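Local coordinates for vinylacetyl-CoA Delta-isomerase (Nitrosopumilus maritimus SCM1, PDB 6VJR), which probably dehydrates 4-hydroxybutyryl-CoA and isomerises vinylacetyl-CoA, with bound FAD and a [4Fe-4S] cluster, at residues 245-250 and 434-439; 386-391 and 426-431. One frame throughout, in Å; residues are numbered along the deposited sequence.

How the contacts relate
Contact 2 is nested inside contact 1 along the chain: the order is 245-250, 386-391, 426-431, 434-439. Their centres lie 12 Å apart, on the same side of the chain's centre. Segment 426-431 belongs to helix 418-432, and segment 434-439 follows it into helix 437-446, so the later segments of the two contacts are nearly continuous. They are tied directly, G434 N lying 2.9 Å from E429 O and N430 ND2 3.0 Å from N436 OD1, both probable hydrogen bonds. Contact 1 joins an inter-strand loop with a sodium site to these helices; both contacts reach the third subunit, and contact 2 also borders FAD.

Contact 1: residues 245-250 and 434-439; sequences DGNAKF and GRNAVG. With NA (sodium ion), chain K.
An Asx motif at N247 meets N436 where the sodium-binding loop between strands 224-228 and 254-259 touches segment 434-439, which runs into helix 437-446. The contact thereby joins the N-terminal and C-terminal 4-hydroxyphenylacetate 3-hydroxylase family regions. N247 OD1 accepts from F250 N at 3.1 Å, with an N-H...O angle of 142° and the donor lying above the carbonyl plane. CG of N247 stands anti to the backbone N (chi1 -179°), which carries the amide toward N436, while chi2 turns OD1 to F250 N. The two side chains cross at about a right angle, their amide planes 75° apart, and N247 ND2 stops 3.5 Å from N436 OD1. A water off to one side bridges the two atoms: it takes a hydrogen bond from N247 ND2 at 2.8 Å and gives one to N436 OD1 at 3.2 Å. Both atoms are buried and have a further partner, T94 O for N247 ND2 and N430 ND2 for N436 OD1. Replacing N247 with an alanine would probably leave F250 N and T94 O without these mates and the bridging water without its donor. L474 of the second subunit packs on both N247 and F250, and the N436 side chain lies about 10 Å from the iron-sulfur cluster. Within the loop, CG of K249 sits over the centre of the F250 ring. At the other end of segment 245-250 the sodium ion is also bound by R236, E239 and G241 through their backbone oxygens, by two waters, and by D245 OD1 at 2.4 Å.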
ATOM      1  N   ASP A 245      28.209  -7.618  14.920  1.00 13.89           N
ATOM      2  CA  ASP A 245      28.287  -6.954  13.635  1.00 14.83           C
ATOM      3  C   ASP A 245      27.227  -7.430  12.619  1.00 14.73           C
ATOM      4  O   ASP A 245      26.919  -6.705  11.642  1.00 16.16           O
ATOM      5  CB  ASP A 245      29.629  -7.196  12.935  1.00 16.12           C
ATOM      6  CG  ASP A 245      30.929  -6.909  13.691  1.00 20.46           C
ATOM      7  OD1 ASP A 245      30.947  -6.950  14.929  1.00 23.73           O
ATOM      8  OD2 ASP A 245      31.951  -6.620  13.044  1.00 25.17           O
ATOM      9  N   GLY A 246      26.754  -8.679  12.768  1.00 13.74           N
ATOM     10  CA  GLY A 246      25.760  -9.283  11.886  1.00 14.55           C
ATOM     11  C   GLY A 246      26.386  -9.841  10.624  1.00 14.36           C
ATOM     12  O   GLY A 246      26.346 -11.050  10.384  1.00 16.59           O
ATOM     13  N   ASN A 247      26.919  -8.941   9.797  1.00 13.94           N
ATOM     14  CA  ASN A 247      27.759  -9.286   8.668  1.00 13.22           C
ATOM     15  C   ASN A 247      29.139  -8.717   8.958  1.00 13.68           C
ATOM     16  O   ASN A 247      29.410  -7.525   8.754  1.00 15.27           O
ATOM     17  CB  ASN A 247      27.161  -8.668   7.419  1.00 14.32           C
ATOM     18  CG  ASN A 247      27.908  -8.960   6.140  1.00 13.61           C
ATOM     19  OD1 ASN A 247      29.082  -9.372   6.142  1.00 14.24           O
ATOM     20  ND2 ASN A 247      27.198  -8.763   5.031  1.00 14.36           N
ATOM     21  N   ALA A 248      30.022  -9.574   9.482  1.00 14.92           N
ATOM     22  CA  ALA A 248      31.296  -9.057   9.960  1.00 13.83           C
ATOM     23  C   ALA A 248      32.307  -8.859   8.822  1.00 14.68           C
ATOM     24  O   ALA A 248      33.236  -8.048   8.960  1.00 18.02           O
ATOM     25  CB  ALA A 248      31.857  -9.967  10.992  1.00 15.29           C
ATOM     26  N   LYS A 249      32.133  -9.584   7.723  1.00 15.18           N
ATOM     27  CA  LYS A 249      33.170  -9.531   6.703  1.00 15.99           C
ATOM     28  C   LYS A 249      33.009  -8.380   5.714  1.00 15.35           C
ATOM     29  O   LYS A 249      34.012  -7.919   5.157  1.00 16.25           O
ATOM     30  CB  LYS A 249      33.233 -10.826   5.902  1.00 18.80           C
ATOM     31  CG  LYS A 249      34.370 -10.893   4.893  1.00 23.43           C
ATOM     32  CD  LYS A 249      34.574 -12.278   4.302  1.00 27.18           C
ATOM     33  CE  LYS A 249      35.745 -12.270   3.390  1.00 29.91           C
ATOM     34  NZ  LYS A 249      35.873 -13.585   2.747  1.00 32.91           N
ATOM     35  N   PHE A 250      31.768  -7.910   5.514  1.00 14.28           N
ATOM     36  CA  PHE A 250      31.470  -6.984   4.435  1.00 13.77           C
ATOM     37  C   PHE A 250      30.645  -5.811   4.932  1.00 15.20           C
ATOM     38  O   PHE A 250      29.740  -5.987   5.719  1.00 17.69           O
ATOM     39  CB  PHE A 250      30.717  -7.699   3.310  1.00 14.28           C
ATOM     40  CG  PHE A 250      31.439  -8.903   2.750  1.00 14.38           C
ATOM     41  CD1 PHE A 250      32.574  -8.723   1.987  1.00 15.21           C
ATOM     42  CD2 PHE A 250      30.932 -10.182   2.930  1.00 14.98           C
ATOM     43  CE1 PHE A 250      33.209  -9.810   1.410  1.00 16.29           C
ATOM     44  CE2 PHE A 250      31.566 -11.255   2.358  1.00 15.17           C
ATOM     45  CZ  PHE A 250      32.678 -11.073   1.566  1.00 15.09           C
ATOM     46  N   GLY A 434      21.082  -1.541  11.182  1.00 13.40           N
ATOM     47  CA  GLY A 434      22.494  -1.317  11.386  1.00 14.46           C
ATOM     48  C   GLY A 434      23.241  -0.912  10.135  1.00 14.08           C
ATOM     49  O   GLY A 434      22.705  -0.227   9.250  1.00 14.05           O
ATOM     50  N   ARG A 435      24.506  -1.380  10.070  1.00 13.82           N
ATOM     51  CA  ARG A 435      25.431  -0.758   9.142  1.00 14.66           C
ATOM     52  C   ARG A 435      24.995  -1.000   7.700  1.00 13.94           C
ATOM     53  O   ARG A 435      25.209  -0.144   6.831  1.00 16.47           O
ATOM     54  CB  ARG A 435      26.837  -1.353   9.306  1.00 16.45           C
ATOM     55  CG  ARG A 435      27.700  -0.799  10.412  1.00 19.61           C
ATOM     56  CD  ARG A 435      29.147  -1.190  10.239  1.00 20.49           C
ATOM     57  NE  ARG A 435      29.811  -0.166   9.422  1.00 22.39           N
ATOM     58  CZ  ARG A 435      31.092  -0.101   9.163  1.00 22.38           C
ATOM     59  NH1 ARG A 435      31.563   0.940   8.476  1.00 24.67           N
ATOM     60  NH2 ARG A 435      31.880  -1.057   9.607  1.00 24.26           N
ATOM     61  N   ASN A 436      24.471  -2.211   7.420  1.00 13.86           N
ATOM     62  CA  ASN A 436      24.102  -2.533   6.056  1.00 14.65           C
ATOM     63  C   ASN A 436      22.723  -1.992   5.676  1.00 13.74           C
ATOM     64  O   ASN A 436      22.353  -2.019   4.505  1.00 15.11           O
ATOM     65  CB  ASN A 436      24.370  -4.007   5.786  1.00 16.75           C
ATOM     66  CG  ASN A 436      25.839  -4.342   5.593  1.00 20.29           C
ATOM     67  OD1 ASN A 436      26.270  -5.473   5.837  1.00 21.96           O
ATOM     68  ND2 ASN A 436      26.648  -3.370   5.214  1.00 23.42           N
ATOM     69  N   ALA A 437      21.943  -1.504   6.654  1.00 12.35           N
ATOM     70  CA  ALA A 437      20.714  -0.808   6.337  1.00 12.95           C
ATOM     71  C   ALA A 437      20.950   0.549   5.696  1.00 13.02           C
ATOM     72  O   ALA A 437      20.031   1.042   5.020  1.00 14.01           O
ATOM     73  CB  ALA A 437      19.876  -0.631   7.578  1.00 13.20           C
ATOM     74  N   VAL A 438      22.110   1.177   5.988  1.00 13.49           N
ATOM     75  CA  VAL A 438      22.488   2.393   5.290  1.00 14.79           C
ATOM     76  C   VAL A 438      22.369   2.200   3.787  1.00 13.68           C
ATOM     77  O   VAL A 438      21.782   3.014   3.098  1.00 15.45           O
ATOM     78  CB  VAL A 438      23.897   2.844   5.678  1.00 16.48           C
ATOM     79  CG1 VAL A 438      24.447   3.933   4.753  1.00 17.44           C
ATOM     80  CG2 VAL A 438      23.895   3.257   7.120  1.00 18.83           C
ATOM     81  N   GLY A 439      22.914   1.097   3.304  1.00 13.04           N
ATOM     82  CA  GLY A 439      22.821   0.807   1.888  1.00 15.31           C
ATOM     83  C   GLY A 439      21.482   0.208   1.480  1.00 16.02           C
ATOM     84  O   GLY A 439      20.875   0.672   0.505  1.00 18.27           O
TER
HETATM   85 NA    NA K 607      32.752  -6.484  16.447  1.00 20.38          NA
HETATM   86  O   HOH W   1      34.085  -6.913  14.564  1.00 22.65           O
HETATM   87  O   HOH W   2      24.473  -8.000   5.006  1.00 20.43           O
HETATM   88  O   HOH W   3      31.411  -6.692  18.583  1.00 30.89           O

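Contact 2: residues 386-391 and 426-431; sequences GLVVTL and RLIENM. With FAD (flavin-adenine dinucleotide), chain V.
The short, weakly bonded helix 387-390 comes up against helix 418-432 most closely at V388 and E429, whose CA atoms are 5.9 Å apart. Here the carbonyl oxygen of V388 rests on the aliphatic part of E429, 3.7 Å from its CB. Beside it CG2 of V388, anti to the backbone N, meets CG2 of I428 at 3.7 Å, the two side chains crossing at about a right angle. Further along, L391 meets R426 in two ways. CD2 of L391 lies over one face of the guanidinium, offset toward its rim, while R426 NH2 donates to L391 O at 2.9 Å with an N-H...O angle of 146°, arriving from above the carbonyl plane. With the arginine chain bent at chi2 (-66°), the guanidinium stands beside the carboxylate of E429, one turn later, and NH1 forms a salt bridge to E429 OE1 at 2.9 Å, approaching from above the carboxylate plane. NH1 also gives a hydrogen bond to a water that in turn donates to L391 O. D244 pairs with R426 NE and R236 with E429 OE1, bringing two arginines and two acids together. At the start of segment 386-391, G386 N donates to the phosphate oxygen O1P of FAD at 2.9 Å; a CB there would run into O3'. V389 CG2 faces the flavin methyl C8M, and K151, T148 and R154 of the third subunit grip the same cofactor, making this C-terminal family region, of the acyl-CoA dehydrogenase clan, part of an FAD site shared between two subunits.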
ATOM      1  N   GLY A 386      10.950 -10.219  18.737  1.00 13.17           N
ATOM      2  CA  GLY A 386      11.513  -9.124  19.501  1.00 14.52           C
ATOM      3  C   GLY A 386      13.018  -9.180  19.745  1.00 13.24           C
ATOM      4  O   GLY A 386      13.658  -8.124  19.959  1.00 13.74           O
ATOM      5  N   LEU A 387      13.588 -10.402  19.787  1.00 15.14           N
ATOM      6  CA  LEU A 387      15.007 -10.568  20.099  1.00 15.76           C
ATOM      7  C   LEU A 387      15.891  -9.902  19.046  1.00 16.10           C
ATOM      8  O   LEU A 387      17.032  -9.601  19.321  1.00 19.11           O
ATOM      9  CB  LEU A 387      15.268 -12.069  20.220  1.00 17.91           C
ATOM     10  CG  LEU A 387      16.344 -12.563  21.162  1.00 20.75           C
ATOM     11  CD1 LEU A 387      16.253 -11.986  22.552  1.00 18.00           C
ATOM     12  CD2 LEU A 387      16.305 -14.070  21.122  1.00 19.81           C
ATOM     13  N   VAL A 388      15.353  -9.600  17.864  1.00 16.00           N
ATOM     14  CA  VAL A 388      16.098  -8.886  16.841  1.00 15.95           C
ATOM     15  C   VAL A 388      16.604  -7.539  17.365  1.00 17.05           C
ATOM     16  O   VAL A 388      17.646  -7.071  16.912  1.00 20.38           O
ATOM     17  CB  VAL A 388      15.309  -8.845  15.511  1.00 16.31           C
ATOM     18  CG1 VAL A 388      14.175  -7.839  15.539  1.00 15.84           C
ATOM     19  CG2 VAL A 388      16.211  -8.604  14.308  1.00 19.61           C
ATOM     20  N   VAL A 389      15.891  -6.918  18.340  1.00 14.34           N
ATOM     21  CA  VAL A 389      16.326  -5.678  18.932  1.00 15.83           C
ATOM     22  C   VAL A 389      16.646  -5.770  20.422  1.00 17.62           C
ATOM     23  O   VAL A 389      17.106  -4.778  20.949  1.00 25.39           O
ATOM     24  CB  VAL A 389      15.339  -4.531  18.655  1.00 15.35           C
ATOM     25  CG1 VAL A 389      15.311  -4.176  17.169  1.00 16.43           C
ATOM     26  CG2 VAL A 389      13.935  -4.790  19.216  1.00 16.08           C
ATOM     27  N   THR A 390      16.380  -6.874  21.098  1.00 15.27           N
ATOM     28  CA  THR A 390      16.668  -6.925  22.511  1.00 14.24           C
ATOM     29  C   THR A 390      17.776  -7.914  22.870  1.00 13.60           C
ATOM     30  O   THR A 390      18.059  -8.131  24.041  1.00 15.92           O
ATOM     31  CB  THR A 390      15.417  -7.268  23.323  1.00 14.30           C
ATOM     32  OG1 THR A 390      15.077  -8.645  23.162  1.00 15.84           O
ATOM     33  CG2 THR A 390      14.204  -6.404  23.029  1.00 15.08           C
ATOM     34  N   LEU A 391      18.429  -8.506  21.880  1.00 14.64           N
ATOM     35  CA  LEU A 391      19.428  -9.519  22.168  1.00 14.93           C
ATOM     36  C   LEU A 391      20.624  -8.949  22.949  1.00 13.09           C
ATOM     37  O   LEU A 391      21.188  -7.899  22.588  1.00 13.90           O
ATOM     38  CB  LEU A 391      19.934  -9.971  20.805  1.00 15.86           C
ATOM     39  CG  LEU A 391      20.815 -11.214  20.814  1.00 16.39           C
ATOM     40  CD1 LEU A 391      20.052 -12.454  21.290  1.00 16.87           C
ATOM     41  CD2 LEU A 391      21.346 -11.419  19.426  1.00 17.98           C
ATOM     42  N   ARG A 426      21.344 -11.119  14.529  1.00 12.51           N
ATOM     43  CA  ARG A 426      22.263  -9.991  14.293  1.00 12.19           C
ATOM     44  C   ARG A 426      22.327  -9.630  12.805  1.00 11.91           C
ATOM     45  O   ARG A 426      22.443  -8.470  12.458  1.00 12.40           O
ATOM     46  CB  ARG A 426      23.657 -10.253  14.871  1.00 12.86           C
ATOM     47  CG  ARG A 426      23.638 -10.192  16.400  1.00 12.88           C
ATOM     48  CD  ARG A 426      23.331  -8.797  16.896  1.00 13.13           C
ATOM     49  NE  ARG A 426      23.655  -8.708  18.314  1.00 13.48           N
ATOM     50  CZ  ARG A 426      22.898  -8.051  19.228  1.00 14.38           C
ATOM     51  NH1 ARG A 426      21.999  -7.191  18.812  1.00 16.72           N
ATOM     52  NH2 ARG A 426      23.142  -8.216  20.520  1.00 16.24           N
ATOM     53  N   LEU A 427      22.318 -10.634  11.908  1.00 11.68           N
ATOM     54  CA  LEU A 427      22.299 -10.357  10.484  1.00 12.91           C
ATOM     55  C   LEU A 427      21.071  -9.519  10.102  1.00 12.28           C
ATOM     56  O   LEU A 427      21.183  -8.511   9.364  1.00 12.49           O
ATOM     57  CB  LEU A 427      22.489 -11.598   9.630  1.00 13.17           C
ATOM     58  CG  LEU A 427      22.537 -11.343   8.128  1.00 13.65           C
ATOM     59  CD1 LEU A 427      23.707 -10.469   7.716  1.00 14.74           C
ATOM     60  CD2 LEU A 427      22.557 -12.661   7.392  1.00 14.25           C
ATOM     61  N   ILE A 428      19.901  -9.932  10.599  1.00 11.39           N
ATOM     62  CA  ILE A 428      18.662  -9.190  10.328  1.00 12.03           C
ATOM     63  C   ILE A 428      18.753  -7.768  10.881  1.00 11.30           C
ATOM     64  O   ILE A 428      18.414  -6.816  10.179  1.00 11.91           O
ATOM     65  CB  ILE A 428      17.425  -9.952  10.830  1.00 13.13           C
ATOM     66  CG1 ILE A 428      17.291 -11.281  10.106  1.00 13.73           C
ATOM     67  CG2 ILE A 428      16.180  -9.103  10.614  1.00 12.99           C
ATOM     68  CD1 ILE A 428      16.237 -12.219  10.683  1.00 15.10           C
ATOM     69  N   GLU A 429      19.234  -7.614  12.116  1.00 12.04           N
ATOM     70  CA  GLU A 429      19.426  -6.286  12.691  1.00 11.63           C
ATOM     71  C   GLU A 429      20.350  -5.426  11.819  1.00 11.91           C
ATOM     72  O   GLU A 429      20.083  -4.271  11.524  1.00 13.73           O
ATOM     73  CB  GLU A 429      19.962  -6.423  14.116  1.00 13.19           C
ATOM     74  CG  GLU A 429      20.066  -5.107  14.870  1.00 15.91           C
ATOM     75  CD  GLU A 429      20.997  -5.097  16.103  1.00 17.22           C
ATOM     76  OE1 GLU A 429      21.868  -6.003  16.208  1.00 19.24           O
ATOM     77  OE2 GLU A 429      20.868  -4.198  16.977  1.00 21.22           O
ATOM     78  N   ASN A 430      21.449  -6.026  11.370  1.00 11.36           N
ATOM     79  CA  ASN A 430      22.438  -5.330  10.572  1.00 12.05           C
ATOM     80  C   ASN A 430      21.864  -4.794   9.265  1.00 10.98           C
ATOM     81  O   ASN A 430      22.239  -3.719   8.823  1.00 13.71           O
ATOM     82  CB  ASN A 430      23.595  -6.288  10.290  1.00 12.33           C
ATOM     83  CG  ASN A 430      24.590  -5.843   9.246  1.00 15.22           C
ATOM     84  OD1 ASN A 430      25.429  -4.959   9.470  1.00 20.41           O
ATOM     85  ND2 ASN A 430      24.467  -6.418   8.075  1.00 14.83           N
ATOM     86  N   MET A 431      20.989  -5.564   8.641  1.00 11.16           N
ATOM     87  CA  MET A 431      20.426  -5.187   7.349  1.00 11.66           C
ATOM     88  C   MET A 431      19.198  -4.277   7.461  1.00 11.98           C
ATOM     89  O   MET A 431      18.840  -3.647   6.459  1.00 13.62           O
ATOM     90  CB  MET A 431      20.085  -6.431   6.541  1.00 13.18           C
ATOM     91  CG  MET A 431      21.328  -7.218   6.187  1.00 14.95           C
ATOM     92  SD  MET A 431      21.022  -8.613   5.100  1.00 17.49           S
ATOM     93  CE  MET A 431      20.813  -7.698   3.558  1.00 19.59           C
TER
HETATM   94  PA  FAD V 603       7.986 -14.697  18.284  1.00 13.73           P
HETATM   95  O1A FAD V 603       6.818 -15.207  19.036  1.00 14.59           O
HETATM   96  O2A FAD V 603       9.183 -15.569  18.125  1.00 14.44           O
HETATM   97  O5B FAD V 603       7.414 -14.198  16.893  1.00 13.10           O
HETATM   98  C5B FAD V 603       8.225 -14.287  15.695  1.00 12.57           C
HETATM   99  C4B FAD V 603       7.336 -14.588  14.513  1.00 12.81           C
HETATM  100  O4B FAD V 603       6.852 -15.943  14.658  1.00 13.42           O
HETATM  101  C3B FAD V 603       6.071 -13.701  14.380  1.00 12.63           C
HETATM  102  O3B FAD V 603       5.747 -13.501  13.002  1.00 12.85           O
HETATM  103  C2B FAD V 603       4.972 -14.545  15.081  1.00 13.51           C
HETATM  104  O2B FAD V 603       3.639 -14.302  14.672  1.00 13.59           O
HETATM  105  C1B FAD V 603       5.421 -15.950  14.697  1.00 14.14           C
HETATM  106  N9A FAD V 603       4.964 -17.002  15.590  1.00 14.11           N
HETATM  107  C8A FAD V 603       5.381 -17.258  16.870  1.00 14.92           C
HETATM  108  N7A FAD V 603       4.784 -18.293  17.419  1.00 15.74           N
HETATM  109  C5A FAD V 603       3.917 -18.749  16.451  1.00 14.39           C
HETATM  110  C6A FAD V 603       3.025 -19.840  16.427  1.00 16.27           C
HETATM  111  N6A FAD V 603       2.883 -20.682  17.443  1.00 19.68           N
HETATM  112  N1A FAD V 603       2.273 -20.018  15.310  1.00 17.12           N
HETATM  113  C2A FAD V 603       2.466 -19.157  14.300  1.00 17.01           C
HETATM  114  N3A FAD V 603       3.270 -18.100  14.212  1.00 15.96           N
HETATM  115  C4A FAD V 603       4.016 -17.964  15.311  1.00 14.96           C
HETATM  116  N1  FAD V 603       6.897  -8.176  26.778  1.00 15.02           N
HETATM  117  C2  FAD V 603       6.643  -8.021  28.114  1.00 14.20           C
HETATM  118  O2  FAD V 603       6.122  -8.896  28.805  1.00 16.57           O
HETATM  119  N3  FAD V 603       6.992  -6.843  28.739  1.00 15.69           N
HETATM  120  C4  FAD V 603       7.543  -5.725  28.174  1.00 14.90           C
HETATM  121  O4  FAD V 603       7.883  -4.753  28.858  1.00 15.79           O
HETATM  122  C4X FAD V 603       7.889  -5.920  26.804  1.00 14.69           C
HETATM  123  N5  FAD V 603       8.502  -4.910  26.164  1.00 16.08           N
HETATM  124  C5X FAD V 603       9.003  -5.159  24.903  1.00 14.50           C
HETATM  125  C6  FAD V 603       9.826  -4.223  24.267  1.00 14.56           C
HETATM  126  C7  FAD V 603      10.401  -4.480  23.021  1.00 13.79           C
HETATM  127  C7M FAD V 603      11.367  -3.500  22.403  1.00 15.31           C
HETATM  128  C8  FAD V 603       9.958  -5.574  22.275  1.00 13.95           C
HETATM  129  C8M FAD V 603      10.529  -5.885  20.922  1.00 14.26           C
HETATM  130  C9  FAD V 603       9.150  -6.513  22.888  1.00 14.02           C
HETATM  131  C9A FAD V 603       8.652  -6.320  24.196  1.00 13.99           C
HETATM  132  N10 FAD V 603       7.859  -7.273  24.843  1.00 15.13           N
HETATM  133  C10 FAD V 603       7.534  -7.168  26.184  1.00 14.30           C
HETATM  134  C1' FAD V 603       7.725  -8.592  24.205  1.00 15.45           C
HETATM  135  C2' FAD V 603       6.711  -8.733  23.087  1.00 13.18           C
HETATM  136  O2' FAD V 603       5.434  -8.911  23.689  1.00 15.44           O
HETATM  137  C3' FAD V 603       7.086  -9.929  22.231  1.00 13.64           C
HETATM  138  O3' FAD V 603       8.213  -9.514  21.477  1.00 13.54           O
HETATM  139  C4' FAD V 603       5.940 -10.446  21.351  1.00 12.97           C
HETATM  140  O4' FAD V 603       4.909 -11.089  22.091  1.00 16.12           O
HETATM  141  C5' FAD V 603       6.435 -11.374  20.265  1.00 12.87           C
HETATM  142  O5' FAD V 603       7.050 -12.521  20.919  1.00 13.50           O
HETATM  143  P   FAD V 603       8.526 -12.944  20.482  1.00 13.89           P
HETATM  144  O1P FAD V 603       9.429 -11.810  20.590  1.00 13.27           O
HETATM  145  O2P FAD V 603       8.834 -14.178  21.239  1.00 14.13           O
HETATM  146  O3P FAD V 603       8.459 -13.303  18.949  1.00 14.51           O
HETATM  147  O   HOH W   4      19.728  -6.178  20.241  1.00 23.12           O